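Local coordinates for protein endolysin PlyC, small cell-wall binding subunit (Streptococcus phage C1, PDB 4F87) that forms the homooctameric ring that binds the streptococcal cell wall within the phage endolysin PlyC, which degrades host peptidoglycan to release virions, at residues 48-52 with 53-57. Residues are numbered along the deposited sequence; the frame is centred on the assembly and turned at random.
Sequences GFQQI and IPSIN
Q50 turns CG away from its carbonyl carbon (chi1 -77°) and runs extended beyond it (chi2 174°), which carries its amide across to S55. In S55, OG stands anti to the backbone N (chi1 180°), which turns it toward the Q50 amide. Q50 NE2 donates to S55 OG at 3.1 Å, with OG close to the amide plane. Q50 CG also rests on S55 CB, 3.9 Å away. One water donates to both Q50 O and I53 O, 2.7 Å from each, and bridges the turn. F49 O takes two backbone donors, I52 N and I53 N, the latter at 2.9 Å and nearly in line with the carbonyl. The F49 and I53 side chains run alongside each other in the same direction. I53 CD1 meets F49 CD1 obliquely at 4.0 Å. L18 of strand 16-20 touches F49, Q50 and S55, while I66 of a neighbouring subunit packs on F49. The S55 side chain also lies about 4 Å from that of Y29, which interacts with the host cell wall. This is a helix-to-strand connection: the i+3 and i+4 bonds to F49 O close the turn by which the chain leaves helix 43-50 for strand 55-57, outermost within this chain, of the mixed sheet.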
ATOM      1  N   GLY B  48       8.659  -5.851 -25.207  1.00 17.13           N
ATOM      2  CA  GLY B  48       8.057  -4.671 -24.609  1.00 17.04           C
ATOM      3  C   GLY B  48       7.381  -4.973 -23.283  1.00 17.41           C
ATOM      4  O   GLY B  48       7.673  -4.333 -22.259  1.00 17.35           O
ATOM      5  N   PHE B  49       6.516  -6.019 -23.268  1.00 15.91           N
ATOM      6  CA  PHE B  49       5.856  -6.358 -22.006  1.00 15.43           C
ATOM      7  C   PHE B  49       6.800  -6.934 -20.970  1.00 16.58           C
ATOM      8  O   PHE B  49       6.541  -6.747 -19.779  1.00 16.88           O
ATOM      9  CB  PHE B  49       4.651  -7.275 -22.242  1.00 16.54           C
ATOM     10  CG  PHE B  49       3.451  -6.427 -22.609  1.00 17.75           C
ATOM     11  CD1 PHE B  49       2.668  -5.836 -21.621  1.00 19.27           C
ATOM     12  CD2 PHE B  49       3.177  -6.117 -23.935  1.00 19.19           C
ATOM     13  CE1 PHE B  49       1.610  -4.978 -21.944  1.00 20.83           C
ATOM     14  CE2 PHE B  49       2.117  -5.267 -24.262  1.00 21.51           C
ATOM     15  CZ  PHE B  49       1.348  -4.683 -23.267  1.00 21.03           C
ATOM     16  N   GLN B  50       7.924  -7.540 -21.399  1.00 16.10           N
ATOM     17  CA  GLN B  50       8.921  -8.026 -20.435  1.00 16.77           C
ATOM     18  C   GLN B  50       9.542  -6.873 -19.637  1.00 19.11           C
ATOM     19  O   GLN B  50      10.130  -7.124 -18.585  1.00 20.61           O
ATOM     20  CB  GLN B  50      10.005  -8.866 -21.120  1.00 18.27           C
ATOM     21  CG  GLN B  50       9.502 -10.267 -21.453  1.00 20.01           C
ATOM     22  CD  GLN B  50      10.452 -11.102 -22.249  1.00 25.10           C
ATOM     23  OE1 GLN B  50      11.331 -10.590 -22.955  1.00 25.10           O
ATOM     24  NE2 GLN B  50      10.246 -12.427 -22.165  1.00 23.02           N
ATOM     25  N   GLN B  51       9.363  -5.620 -20.073  1.00 17.59           N
ATOM     26  CA  GLN B  51       9.872  -4.489 -19.287  1.00 18.91           C
ATOM     27  C   GLN B  51       8.957  -4.177 -18.111  1.00 22.45           C
ATOM     28  O   GLN B  51       9.403  -3.481 -17.179  1.00 24.03           O
ATOM     29  CB  GLN B  51       9.962  -3.231 -20.157  1.00 20.40           C
ATOM     30  CG  GLN B  51      10.950  -3.386 -21.327  1.00 22.84           C
ATOM     31  CD  GLN B  51      12.396  -3.239 -20.869  1.00 54.41           C
ATOM     32  OE1 GLN B  51      12.892  -2.137 -20.602  1.00 61.32           O
ATOM     33  NE2 GLN B  51      13.094  -4.349 -20.735  1.00 42.21           N
ATOM     34  N   ILE B  52       7.683  -4.628 -18.141  1.00 18.14           N
ATOM     35  CA  ILE B  52       6.727  -4.245 -17.093  1.00 18.42           C
ATOM     36  C   ILE B  52       6.038  -5.405 -16.378  1.00 18.14           C
ATOM     37  O   ILE B  52       5.491  -5.169 -15.296  1.00 19.69           O
ATOM     38  CB  ILE B  52       5.688  -3.223 -17.628  1.00 19.62           C
ATOM     39  CG1 ILE B  52       4.858  -3.781 -18.816  1.00 19.12           C
ATOM     40  CG2 ILE B  52       6.341  -1.870 -17.967  1.00 20.42           C
ATOM     41  CD1 ILE B  52       3.564  -2.946 -19.128  1.00 21.67           C
ATOM     42  N   ILE B  53       6.019  -6.621 -16.958  1.00 17.50           N
ATOM     43  CA  ILE B  53       5.385  -7.746 -16.276  1.00 17.44           C
ATOM     44  C   ILE B  53       6.301  -8.958 -16.322  1.00 18.94           C
ATOM     45  O   ILE B  53       7.130  -9.076 -17.230  1.00 18.08           O
ATOM     46  CB  ILE B  53       3.966  -8.087 -16.839  1.00 18.20           C
ATOM     47  CG1 ILE B  53       4.000  -8.387 -18.342  1.00 17.92           C
ATOM     48  CG2 ILE B  53       2.930  -7.011 -16.476  1.00 20.17           C
ATOM     49  CD1 ILE B  53       2.649  -8.843 -18.943  1.00 19.79           C
ATOM     50  N   PRO B  54       6.125  -9.898 -15.376  1.00 17.00           N
ATOM     51  CA  PRO B  54       6.946 -11.119 -15.419  1.00 17.11           C
ATOM     52  C   PRO B  54       6.642 -11.984 -16.641  1.00 17.71           C
ATOM     53  O   PRO B  54       5.559 -11.891 -17.240  1.00 17.42           O
ATOM     54  CB  PRO B  54       6.578 -11.870 -14.134  1.00 20.79           C
ATOM     55  CG  PRO B  54       5.427 -11.162 -13.556  1.00 24.60           C
ATOM     56  CD  PRO B  54       5.227  -9.840 -14.207  1.00 18.97           C
ATOM     57  N   SER B  55       7.609 -12.835 -16.994  1.00 17.60           N
ATOM     58  CA  SER B  55       7.507 -13.763 -18.114  1.00 16.27           C
ATOM     59  C   SER B  55       7.902 -15.136 -17.572  1.00 17.98           C
ATOM     60  O   SER B  55       9.015 -15.329 -17.075  1.00 19.48           O
ATOM     61  CB  SER B  55       8.448 -13.296 -19.212  1.00 19.15           C
ATOM     62  OG  SER B  55       8.395 -14.169 -20.325  1.00 21.38           O
ATOM     63  N   ILE B  56       6.930 -16.041 -17.544  1.00 15.09           N
ATOM     64  CA  ILE B  56       7.139 -17.353 -16.930  1.00 14.60           C
ATOM     65  C   ILE B  56       6.840 -18.474 -17.907  1.00 16.27           C
ATOM     66  O   ILE B  56       6.268 -18.263 -18.985  1.00 16.40           O
ATOM     67  CB  ILE B  56       6.291 -17.491 -15.629  1.00 16.81           C
ATOM     68  CG1 ILE B  56       4.771 -17.530 -15.936  1.00 17.03           C
ATOM     69  CG2 ILE B  56       6.668 -16.383 -14.602  1.00 17.40           C
ATOM     70  CD1 ILE B  56       3.889 -17.956 -14.706  1.00 19.13           C
ATOM     71  N   ASN B  57       7.212 -19.688 -17.518  1.00 15.78           N
ATOM     72  CA  ASN B  57       6.962 -20.865 -18.334  1.00 14.98           C
ATOM     73  C   ASN B  57       5.749 -21.634 -17.808  1.00 15.90           C
ATOM     74  O   ASN B  57       5.631 -21.844 -16.586  1.00 15.82           O
ATOM     75  CB  ASN B  57       8.165 -21.791 -18.298  1.00 16.63           C
ATOM     76  CG  ASN B  57       9.333 -21.354 -19.128  1.00 18.92           C
ATOM     77  OD1 ASN B  57       9.819 -22.097 -20.010  1.00 24.02           O
ATOM     78  ND2 ASN B  57       9.916 -20.237 -18.791  1.00 19.89           N
TER
HETATM   79  O   HOH W   1       9.772  -9.640 -17.538  1.00 22.88           O